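Local coordinates for protein glutathione s-transferase I (Zea mays, PDB 1AXD) that catalyses the conjugation of glutathione to electrophilic substrates and takes part in herbicide detoxification in maize, at residues T15-E23 against R199-M209; Y105-V116 against D127-L138. All coordinates share one frame; numbering follows the deposited sequence.

Interaction 1 of 2, residues T15-E23 against R199-M209; sequences TRCATALEE and RPSVQKVAALM
V205, E22 and E23 bury the most surface of any residues where helix 14-24 meets the C-terminal helix 200-208. Helix 14-24 is the first helix of the thioredoxin-like glutathione-binding domain of the GST fold. The short helix segments run roughly antiparallel, with axes 8.6 Å apart at 143°. V205 is a knob in a hole formed by T15, A18, T19 and E22. Its CG1 meets T15 CB, and its CG2 lies 3.6 Å from T19 CA. With CG1 anti to the backbone N, both methyls also flank T19 OG1. That hydroxyl is used within its own helix, as it donates to T15 O. A18 CB packs on L208 CD1 at 4.0 Å. E22 lays CB against S201 CB. Its bent chain crosses K204 at about a right angle and brings OE2 to 3.6 Å from K204 CG. The carboxylate of E22 is hydrogen-bonded to Y28 beyond the contact. At the start of helix 200-208, R199, its N-cap residue, grips E23 side-on with two nitrogens. R199 NH2 bonds E23 OE2 at 2.8 Å, on the syn side but well out of the carboxylate plane. The carboxylate and guanidinium planes are 46° apart. R199 NE donates to E23 OE1 in a nearly straight bond (175°). From the opposite face of the carboxylate, S201 OG donates to the same E23 OE1 at 2.8 Å.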
loop_
_atom_site.group_PDB
_atom_site.type_symbol
_atom_site.label_atom_id
_atom_site.label_comp_id
_atom_site.label_asym_id
_atom_site.label_seq_id
_atom_site.Cartn_x
_atom_site.Cartn_y
_atom_site.Cartn_z
ATOM N N THR A 15 -10.075 12.604 0.876
ATOM C CA THR A 15 -9.846 13.528 -0.219
ATOM C C THR A 15 -8.939 12.908 -1.245
ATOM O O THR A 15 -8.895 13.378 -2.358
ATOM C CB THR A 15 -9.389 14.924 0.271
ATOM O OG1 THR A 15 -8.254 14.806 1.138
ATOM C CG2 THR A 15 -10.528 15.582 1.059
ATOM N N ARG A 16 -8.265 11.820 -0.901
ATOM C CA ARG A 16 -7.433 11.127 -1.883
ATOM C C ARG A 16 -8.441 10.496 -2.853
ATOM O O ARG A 16 -8.247 10.560 -4.052
ATOM C CB ARG A 16 -6.567 10.048 -1.206
ATOM C CG ARG A 16 -5.576 9.369 -2.146
ATOM C CD ARG A 16 -4.581 8.473 -1.428
ATOM N NE ARG A 16 -3.748 9.183 -0.454
ATOM C CZ ARG A 16 -3.744 8.925 0.852
ATOM N NH1 ARG A 16 -4.526 7.980 1.349
ATOM N NH2 ARG A 16 -2.944 9.593 1.665
ATOM N N CYS A 17 -9.539 9.966 -2.314
ATOM C CA CYS A 17 -10.605 9.353 -3.095
ATOM C C CYS A 17 -11.323 10.396 -3.886
ATOM O O CYS A 17 -11.665 10.136 -5.029
ATOM C CB CYS A 17 -11.617 8.673 -2.172
ATOM S SG CYS A 17 -10.937 7.423 -1.100
ATOM N N ALA A 18 -11.602 11.551 -3.277
ATOM C CA ALA A 18 -12.302 12.634 -3.966
ATOM C C ALA A 18 -11.523 13.109 -5.134
ATOM O O ALA A 18 -12.117 13.444 -6.138
ATOM C CB ALA A 18 -12.616 13.783 -2.995
ATOM N N THR A 19 -10.195 13.088 -5.047
ATOM C CA THR A 19 -9.351 13.527 -6.153
ATOM C C THR A 19 -9.543 12.650 -7.367
ATOM O O THR A 19 -9.727 13.166 -8.454
ATOM C CB THR A 19 -7.864 13.470 -5.783
ATOM O OG1 THR A 19 -7.659 14.135 -4.536
ATOM C CG2 THR A 19 -7.010 14.157 -6.874
ATOM N N ALA A 20 -9.481 11.334 -7.186
ATOM C CA ALA A 20 -9.634 10.395 -8.291
ATOM C C ALA A 20 -11.042 10.390 -8.853
ATOM O O ALA A 20 -11.205 10.275 -10.061
ATOM C CB ALA A 20 -9.199 8.987 -7.841
ATOM N N LEU A 21 -12.044 10.535 -7.994
ATOM C CA LEU A 21 -13.423 10.532 -8.439
ATOM C C LEU A 21 -13.673 11.741 -9.271
ATOM O O LEU A 21 -14.322 11.642 -10.301
ATOM C CB LEU A 21 -14.348 10.473 -7.228
ATOM C CG LEU A 21 -14.345 9.120 -6.483
ATOM C CD1 LEU A 21 -14.826 9.273 -5.027
ATOM C CD2 LEU A 21 -15.222 8.101 -7.215
ATOM N N GLU A 22 -13.106 12.873 -8.865
ATOM C CA GLU A 22 -13.254 14.126 -9.599
ATOM C C GLU A 22 -12.572 14.067 -10.946
ATOM O O GLU A 22 -13.070 14.646 -11.895
ATOM C CB GLU A 22 -12.664 15.290 -8.793
ATOM C CG GLU A 22 -13.457 15.688 -7.553
ATOM C CD GLU A 22 -14.828 16.273 -7.871
ATOM O OE1 GLU A 22 -15.037 16.722 -9.014
ATOM O OE2 GLU A 22 -15.699 16.304 -6.975
ATOM N N GLU A 23 -11.433 13.391 -11.018
ATOM C CA GLU A 23 -10.660 13.275 -12.246
ATOM C C GLU A 23 -11.273 12.279 -13.219
ATOM O O GLU A 23 -11.247 12.515 -14.419
ATOM C CB GLU A 23 -9.219 12.886 -11.897
ATOM C CG GLU A 23 -8.244 12.910 -13.059
ATOM C CD GLU A 23 -7.967 14.308 -13.605
ATOM O OE1 GLU A 23 -7.657 15.225 -12.812
ATOM O OE2 GLU A 23 -8.035 14.483 -14.839
ATOM N N ARG A 199 -5.228 21.643 -12.408
ATOM C CA ARG A 199 -6.367 20.782 -12.706
ATOM C C ARG A 199 -7.588 21.083 -11.891
ATOM O O ARG A 199 -7.487 21.251 -10.686
ATOM C CB ARG A 199 -5.995 19.308 -12.531
ATOM C CG ARG A 199 -4.665 18.904 -13.134
ATOM C CD ARG A 199 -4.483 17.397 -13.075
ATOM N NE ARG A 199 -5.386 16.720 -14.002
ATOM C CZ ARG A 199 -5.209 16.677 -15.320
ATOM N NH1 ARG A 199 -4.156 17.266 -15.874
ATOM N NH2 ARG A 199 -6.094 16.061 -16.088
ATOM N N PRO A 200 -8.761 21.160 -12.536
ATOM C CA PRO A 200 -10.031 21.439 -11.868
ATOM C C PRO A 200 -10.329 20.462 -10.765
ATOM O O PRO A 200 -10.828 20.875 -9.730
ATOM C CB PRO A 200 -11.035 21.327 -13.008
ATOM C CG PRO A 200 -10.261 21.878 -14.156
ATOM C CD PRO A 200 -8.931 21.177 -13.998
ATOM N N SER A 201 -10.009 19.184 -10.964
ATOM C CA SER A 201 -10.249 18.163 -9.945
ATOM C C SER A 201 -9.543 18.522 -8.666
ATOM O O SER A 201 -10.128 18.402 -7.601
ATOM C CB SER A 201 -9.740 16.818 -10.440
ATOM O OG SER A 201 -8.355 16.891 -10.734
ATOM N N VAL A 202 -8.298 18.977 -8.789
ATOM C CA VAL A 202 -7.464 19.373 -7.657
ATOM C C VAL A 202 -8.001 20.618 -6.979
ATOM O O VAL A 202 -8.008 20.684 -5.757
ATOM C CB VAL A 202 -6.011 19.617 -8.125
ATOM C CG1 VAL A 202 -5.124 20.070 -6.957
ATOM C CG2 VAL A 202 -5.448 18.331 -8.772
ATOM N N GLN A 203 -8.461 21.584 -7.769
ATOM C CA GLN A 203 -9.018 22.829 -7.241
ATOM C C GLN A 203 -10.278 22.561 -6.450
ATOM O O GLN A 203 -10.485 23.187 -5.425
ATOM C CB GLN A 203 -9.306 23.803 -8.384
ATOM C CG GLN A 203 -8.070 24.241 -9.150
ATOM C CD GLN A 203 -8.401 25.038 -10.406
ATOM O OE1 GLN A 203 -9.500 24.953 -10.941
ATOM N NE2 GLN A 203 -7.435 25.808 -10.885
ATOM N N LYS A 204 -11.110 21.637 -6.922
ATOM C CA LYS A 204 -12.345 21.273 -6.234
ATOM C C LYS A 204 -11.997 20.627 -4.923
ATOM O O LYS A 204 -12.536 21.018 -3.900
ATOM C CB LYS A 204 -13.170 20.325 -7.115
ATOM C CG LYS A 204 -14.261 19.518 -6.404
ATOM C CD LYS A 204 -15.333 20.381 -5.757
ATOM C CE LYS A 204 -16.474 19.520 -5.216
ATOM N NZ LYS A 204 -17.486 20.317 -4.459
ATOM N N VAL A 205 -11.070 19.673 -4.952
ATOM C CA VAL A 205 -10.638 18.973 -3.748
ATOM C C VAL A 205 -10.112 19.956 -2.757
ATOM O O VAL A 205 -10.462 19.878 -1.597
ATOM C CB VAL A 205 -9.556 17.916 -4.073
ATOM C CG1 VAL A 205 -9.008 17.272 -2.783
ATOM C CG2 VAL A 205 -10.157 16.829 -4.979
ATOM N N ALA A 206 -9.294 20.890 -3.214
ATOM C CA ALA A 206 -8.740 21.898 -2.342
ATOM C C ALA A 206 -9.870 22.711 -1.760
ATOM O O ALA A 206 -9.751 23.180 -0.644
ATOM C CB ALA A 206 -7.763 22.774 -3.133
ATOM N N ALA A 207 -10.961 22.870 -2.509
ATOM C CA ALA A 207 -12.120 23.632 -2.050
ATOM C C ALA A 207 -12.885 22.893 -1.006
ATOM O O ALA A 207 -13.523 23.522 -0.185
ATOM C CB ALA A 207 -13.031 23.986 -3.234
ATOM N N LEU A 208 -12.863 21.565 -1.053
ATOM C CA LEU A 208 -13.583 20.753 -0.080
ATOM C C LEU A 208 -13.023 20.891 1.308
ATOM O O LEU A 208 -13.699 20.522 2.259
ATOM C CB LEU A 208 -13.573 19.278 -0.493
ATOM C CG LEU A 208 -14.208 18.912 -1.835
ATOM C CD1 LEU A 208 -14.140 17.392 -2.059
ATOM C CD2 LEU A 208 -15.655 19.393 -1.857
ATOM N N MET A 209 -11.810 21.417 1.434
ATOM C CA MET A 209 -11.183 21.580 2.737
ATOM C C MET A 209 -11.289 23.012 3.262
ATOM O O MET A 209 -10.556 23.897 2.771
ATOM C CB MET A 209 -9.723 21.119 2.665
ATOM C CG MET A 209 -9.571 19.685 2.175
ATOM S SD MET A 209 -7.867 19.083 2.130
ATOM C CE MET A 209 -7.530 19.155 0.406
ATOM O OXT MET A 209 -12.124 23.250 4.165
HETATM O O HOH W 1 -9.171 17.670 -13.694
#

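Interaction 2 of 2, residues Y105-V116 against D127-L138; sequences YTAALNPILFQV and DQKVVDENLEKL
I112 and L138 form the apolar centre, each a knob in a hole of the facing helix. I112 sits among V131, N134, L135 and L138. Its CG1, beside the backbone N (chi1 -61°), lies 3.5 Å from N134 CB. Its CD1 reaches L135 CD2 and L138 CD2. L138 fills the space between Y105, A108, L109 and I112. Small A108 lets the backbones come close, with its CB 3.7 Å from L138 CA. The hydroxyl of Y105 is hydrogen-bonded to T171 of helix 168-174. Further along, V131 CG2 meets both V116 CG2 and Q115 CB at 3.7 Å. P111 packs its CB on V130 CG1 at 4.1 Å. Q115 marks the polar edge. Its chain bends at chi2, with CG against V130 CG1, and OE1 accepts from D127 N at 3.0 Å. The donor lies 17° from the carbonyl plane. D127 is the N-cap of helix 128-151, and its own OD1 accepts from K129 N. An alanine in place of Q115 would lose this bond and is likely to leave D127 N without its partner and V130 less covered. The segments are roughly antiparallel (159°), with axes 8.5 Å apart. This is a helical hairpin of two long neighbouring helices, typical of the all-helical C-terminal domain of glutathione transferases.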
loop_
_atom_site.group_PDB
_atom_site.type_symbol
_atom_site.label_atom_id
_atom_site.label_comp_id
_atom_site.label_asym_id
_atom_site.label_seq_id
_atom_site.Cartn_x
_atom_site.Cartn_y
_atom_site.Cartn_z
ATOM N N TYR A 105 6.637 8.623 0.373
ATOM C CA TYR A 105 6.250 10.025 0.494
ATOM C C TYR A 105 5.368 10.292 1.653
ATOM O O TYR A 105 5.792 10.947 2.595
ATOM C CB TYR A 105 5.572 10.443 -0.804
ATOM C CG TYR A 105 5.280 11.909 -0.975
ATOM C CD1 TYR A 105 6.221 12.765 -1.547
ATOM C CD2 TYR A 105 4.032 12.425 -0.652
ATOM C CE1 TYR A 105 5.919 14.089 -1.802
ATOM C CE2 TYR A 105 3.721 13.749 -0.900
ATOM C CZ TYR A 105 4.664 14.577 -1.475
ATOM O OH TYR A 105 4.345 15.888 -1.725
ATOM N N THR A 106 4.138 9.797 1.598
ATOM C CA THR A 106 3.183 9.992 2.678
ATOM C C THR A 106 3.718 9.501 4.018
ATOM O O THR A 106 3.473 10.149 5.020
ATOM C CB THR A 106 1.854 9.309 2.344
ATOM O OG1 THR A 106 1.384 9.809 1.086
ATOM C CG2 THR A 106 0.804 9.579 3.433
ATOM N N ALA A 107 4.476 8.405 4.028
ATOM C CA ALA A 107 5.053 7.872 5.264
ATOM C C ALA A 107 5.954 8.898 5.962
ATOM O O ALA A 107 6.070 8.863 7.183
ATOM C CB ALA A 107 5.835 6.574 4.970
ATOM N N ALA A 108 6.593 9.779 5.196
ATOM C CA ALA A 108 7.469 10.788 5.773
ATOM C C ALA A 108 6.662 11.984 6.107
ATOM O O ALA A 108 6.954 12.655 7.082
ATOM C CB ALA A 108 8.600 11.140 4.786
ATOM N N LEU A 109 5.626 12.240 5.320
ATOM C CA LEU A 109 4.763 13.388 5.534
ATOM C C LEU A 109 3.828 13.275 6.683
ATOM O O LEU A 109 3.616 14.263 7.367
ATOM C CB LEU A 109 3.970 13.691 4.269
ATOM C CG LEU A 109 4.445 14.911 3.497
ATOM C CD1 LEU A 109 3.530 15.152 2.295
ATOM C CD2 LEU A 109 4.430 16.118 4.446
ATOM N N ASN A 110 3.279 12.087 6.915
ATOM C CA ASN A 110 2.325 11.855 8.005
ATOM C C ASN A 110 2.718 12.389 9.371
ATOM O O ASN A 110 1.937 13.087 9.992
ATOM C CB ASN A 110 1.998 10.372 8.103
ATOM C CG ASN A 110 0.524 10.123 8.212
ATOM O OD1 ASN A 110 -0.138 9.846 7.221
ATOM N ND2 ASN A 110 -0.009 10.243 9.422
ATOM N N PRO A 111 3.916 12.059 9.864
ATOM C CA PRO A 111 4.289 12.584 11.178
ATOM C C PRO A 111 4.248 14.075 11.159
ATOM O O PRO A 111 3.708 14.679 12.067
ATOM C CB PRO A 111 5.724 12.096 11.334
ATOM C CG PRO A 111 5.717 10.808 10.593
ATOM C CD PRO A 111 4.958 11.157 9.344
ATOM N N ILE A 112 4.780 14.653 10.091
ATOM C CA ILE A 112 4.853 16.088 9.904
ATOM C C ILE A 112 3.499 16.766 9.905
ATOM O O ILE A 112 3.260 17.626 10.739
ATOM C CB ILE A 112 5.639 16.404 8.601
ATOM C CG1 ILE A 112 7.064 15.859 8.725
ATOM C CG2 ILE A 112 5.682 17.926 8.323
ATOM C CD1 ILE A 112 7.906 16.064 7.484
ATOM N N LEU A 113 2.608 16.359 9.014
ATOM C CA LEU A 113 1.289 16.964 8.927
ATOM C C LEU A 113 0.555 16.969 10.228
ATOM O O LEU A 113 -0.205 17.876 10.475
ATOM C CB LEU A 113 0.473 16.294 7.821
ATOM C CG LEU A 113 1.101 16.410 6.427
ATOM C CD1 LEU A 113 0.096 15.983 5.361
ATOM C CD2 LEU A 113 1.541 17.872 6.161
ATOM N N PHE A 114 0.810 15.993 11.086
ATOM C CA PHE A 114 0.151 15.922 12.386
ATOM C C PHE A 114 0.710 16.963 13.365
ATOM O O PHE A 114 -0.057 17.717 13.949
ATOM C CB PHE A 114 0.301 14.509 12.961
ATOM C CG PHE A 114 -0.084 14.392 14.411
ATOM C CD1 PHE A 114 -1.408 14.593 14.821
ATOM C CD2 PHE A 114 0.877 14.072 15.375
ATOM C CE1 PHE A 114 -1.770 14.478 16.165
ATOM C CE2 PHE A 114 0.529 13.954 16.730
ATOM C CZ PHE A 114 -0.799 14.157 17.123
ATOM N N GLN A 115 2.029 16.995 13.536
ATOM C CA GLN A 115 2.676 17.932 14.449
ATOM C C GLN A 115 2.422 19.338 14.056
ATOM O O GLN A 115 1.967 20.120 14.873
ATOM C CB GLN A 115 4.187 17.687 14.473
ATOM C CG GLN A 115 4.587 16.346 15.031
ATOM C CD GLN A 115 4.170 16.181 16.468
ATOM O OE1 GLN A 115 4.261 17.103 17.251
ATOM N NE2 GLN A 115 3.712 14.998 16.817
ATOM N N VAL A 116 2.712 19.655 12.804
ATOM C CA VAL A 116 2.544 20.993 12.280
ATOM C C VAL A 116 1.107 21.389 12.055
ATOM O O VAL A 116 0.800 22.570 12.119
ATOM C CB VAL A 116 3.367 21.147 10.959
ATOM C CG1 VAL A 116 2.963 22.419 10.181
ATOM C CG2 VAL A 116 4.866 21.203 11.282
ATOM N N ASP A 127 5.804 19.546 17.996
ATOM C CA ASP A 127 7.055 19.001 18.501
ATOM C C ASP A 127 8.054 19.114 17.396
ATOM O O ASP A 127 8.017 18.319 16.466
ATOM C CB ASP A 127 6.882 17.532 18.925
ATOM C CG ASP A 127 8.105 16.973 19.657
ATOM O OD1 ASP A 127 9.092 17.712 19.867
ATOM O OD2 ASP A 127 8.070 15.785 20.033
ATOM N N GLN A 128 8.934 20.102 17.481
ATOM C CA GLN A 128 9.940 20.298 16.452
ATOM C C GLN A 128 10.820 19.080 16.290
ATOM O O GLN A 128 11.217 18.788 15.184
ATOM C CB GLN A 128 10.788 21.533 16.753
ATOM C CG GLN A 128 11.541 22.081 15.540
ATOM C CD GLN A 128 10.612 22.689 14.494
ATOM O OE1 GLN A 128 9.516 23.129 14.813
ATOM N NE2 GLN A 128 11.063 22.721 13.238
ATOM N N LYS A 129 11.083 18.355 17.374
ATOM C CA LYS A 129 11.929 17.162 17.323
ATOM C C LYS A 129 11.469 16.276 16.216
ATOM O O LYS A 129 12.236 15.999 15.298
ATOM C CB LYS A 129 11.852 16.394 18.650
ATOM C CG LYS A 129 12.207 17.223 19.887
ATOM C CD LYS A 129 12.043 16.430 21.191
ATOM C CE LYS A 129 12.419 17.285 22.404
ATOM N NZ LYS A 129 12.437 16.524 23.685
ATOM N N VAL A 130 10.203 15.876 16.293
ATOM C CA VAL A 130 9.573 15.012 15.305
ATOM C C VAL A 130 9.604 15.644 13.910
ATOM O O VAL A 130 9.975 14.972 12.959
ATOM C CB VAL A 130 8.122 14.695 15.732
ATOM C CG1 VAL A 130 7.417 13.830 14.685
ATOM C CG2 VAL A 130 8.128 13.976 17.076
ATOM N N VAL A 131 9.263 16.921 13.801
ATOM C CA VAL A 131 9.272 17.590 12.507
ATOM C C VAL A 131 10.629 17.572 11.865
ATOM O O VAL A 131 10.724 17.226 10.707
ATOM C CB VAL A 131 8.771 19.051 12.618
ATOM C CG1 VAL A 131 8.957 19.800 11.274
ATOM C CG2 VAL A 131 7.287 19.059 13.039
ATOM N N ASP A 132 11.677 17.896 12.614
ATOM C CA ASP A 132 13.035 17.925 12.075
ATOM C C ASP A 132 13.539 16.629 11.496
ATOM O O ASP A 132 14.108 16.649 10.414
ATOM C CB ASP A 132 14.028 18.439 13.121
ATOM C CG ASP A 132 13.907 19.940 13.373
ATOM O OD1 ASP A 132 13.232 20.658 12.594
ATOM O OD2 ASP A 132 14.513 20.409 14.358
ATOM N N GLU A 133 13.338 15.509 12.183
ATOM C CA GLU A 133 13.825 14.241 11.659
ATOM C C GLU A 133 13.037 13.749 10.502
ATOM O O GLU A 133 13.611 13.175 9.589
ATOM C CB GLU A 133 13.925 13.173 12.750
ATOM C CG GLU A 133 12.623 12.726 13.354
ATOM C CD GLU A 133 12.819 11.554 14.295
ATOM O OE1 GLU A 133 13.252 11.789 15.446
ATOM O OE2 GLU A 133 12.555 10.402 13.877
ATOM N N ASN A 134 11.733 13.975 10.500
ATOM C CA ASN A 134 10.928 13.536 9.377
ATOM C C ASN A 134 11.195 14.364 8.172
ATOM O O ASN A 134 11.035 13.873 7.068
ATOM C CB ASN A 134 9.454 13.531 9.740
ATOM C CG ASN A 134 9.071 12.301 10.512
ATOM O OD1 ASN A 134 8.721 12.370 11.674
ATOM N ND2 ASN A 134 9.170 11.152 9.867
ATOM N N LEU A 135 11.623 15.607 8.364
ATOM C CA LEU A 135 11.949 16.475 7.237
ATOM C C LEU A 135 13.161 15.935 6.568
ATOM O O LEU A 135 13.332 16.145 5.382
ATOM C CB LEU A 135 12.182 17.923 7.676
ATOM C CG LEU A 135 10.970 18.864 7.643
ATOM C CD1 LEU A 135 11.358 20.213 8.260
ATOM C CD2 LEU A 135 10.460 19.066 6.198
ATOM N N GLU A 136 14.011 15.236 7.309
ATOM C CA GLU A 136 15.196 14.655 6.705
ATOM C C GLU A 136 14.781 13.470 5.911
ATOM O O GLU A 136 15.161 13.352 4.763
ATOM C CB GLU A 136 16.226 14.270 7.762
ATOM C CG GLU A 136 16.835 15.474 8.450
ATOM C CD GLU A 136 18.335 15.347 8.652
ATOM O OE1 GLU A 136 19.040 14.965 7.689
ATOM O OE2 GLU A 136 18.809 15.647 9.770
ATOM N N LYS A 137 13.941 12.626 6.487
ATOM C CA LYS A 137 13.468 11.444 5.787
ATOM C C LYS A 137 12.829 11.843 4.475
ATOM O O LYS A 137 13.210 11.328 3.439
ATOM C CB LYS A 137 12.496 10.666 6.687
ATOM C CG LYS A 137 13.153 10.222 7.995
ATOM C CD LYS A 137 12.194 9.504 8.943
ATOM C CE LYS A 137 12.881 9.156 10.275
ATOM N NZ LYS A 137 11.915 8.711 11.330
ATOM N N LEU A 138 11.920 12.805 4.518
ATOM C CA LEU A 138 11.230 13.293 3.328
ATOM C C LEU A 138 12.206 13.865 2.324
ATOM O O LEU A 138 12.037 13.662 1.129
ATOM C CB LEU A 138 10.230 14.378 3.735
ATOM C CG LEU A 138 9.396 15.050 2.655
ATOM C CD1 LEU A 138 8.536 13.992 1.931
ATOM C CD2 LEU A 138 8.509 16.126 3.312
#

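How the interactions relate
From the N terminus, the chain enters helix 14-24 soon after strand 3-6. It then completes the four-stranded sheet and helix 67-78 and passes into the long helix 88-122. Interaction 2 closes a short loop, with 10 residues between 105-116 and 127-138. The chain goes on through helices 168-174 and 187-198 to helix 200-208, where interaction 1 closes a loop of 175 residues. The short loop therefore lies wholly within the long one, and the two do not cross. Interaction 1 ties the C-terminal end to the thioredoxin-like domain, whereas interaction 2 stays within the helical domain. Their centres are about 24 Å apart, but R16 packs against T106.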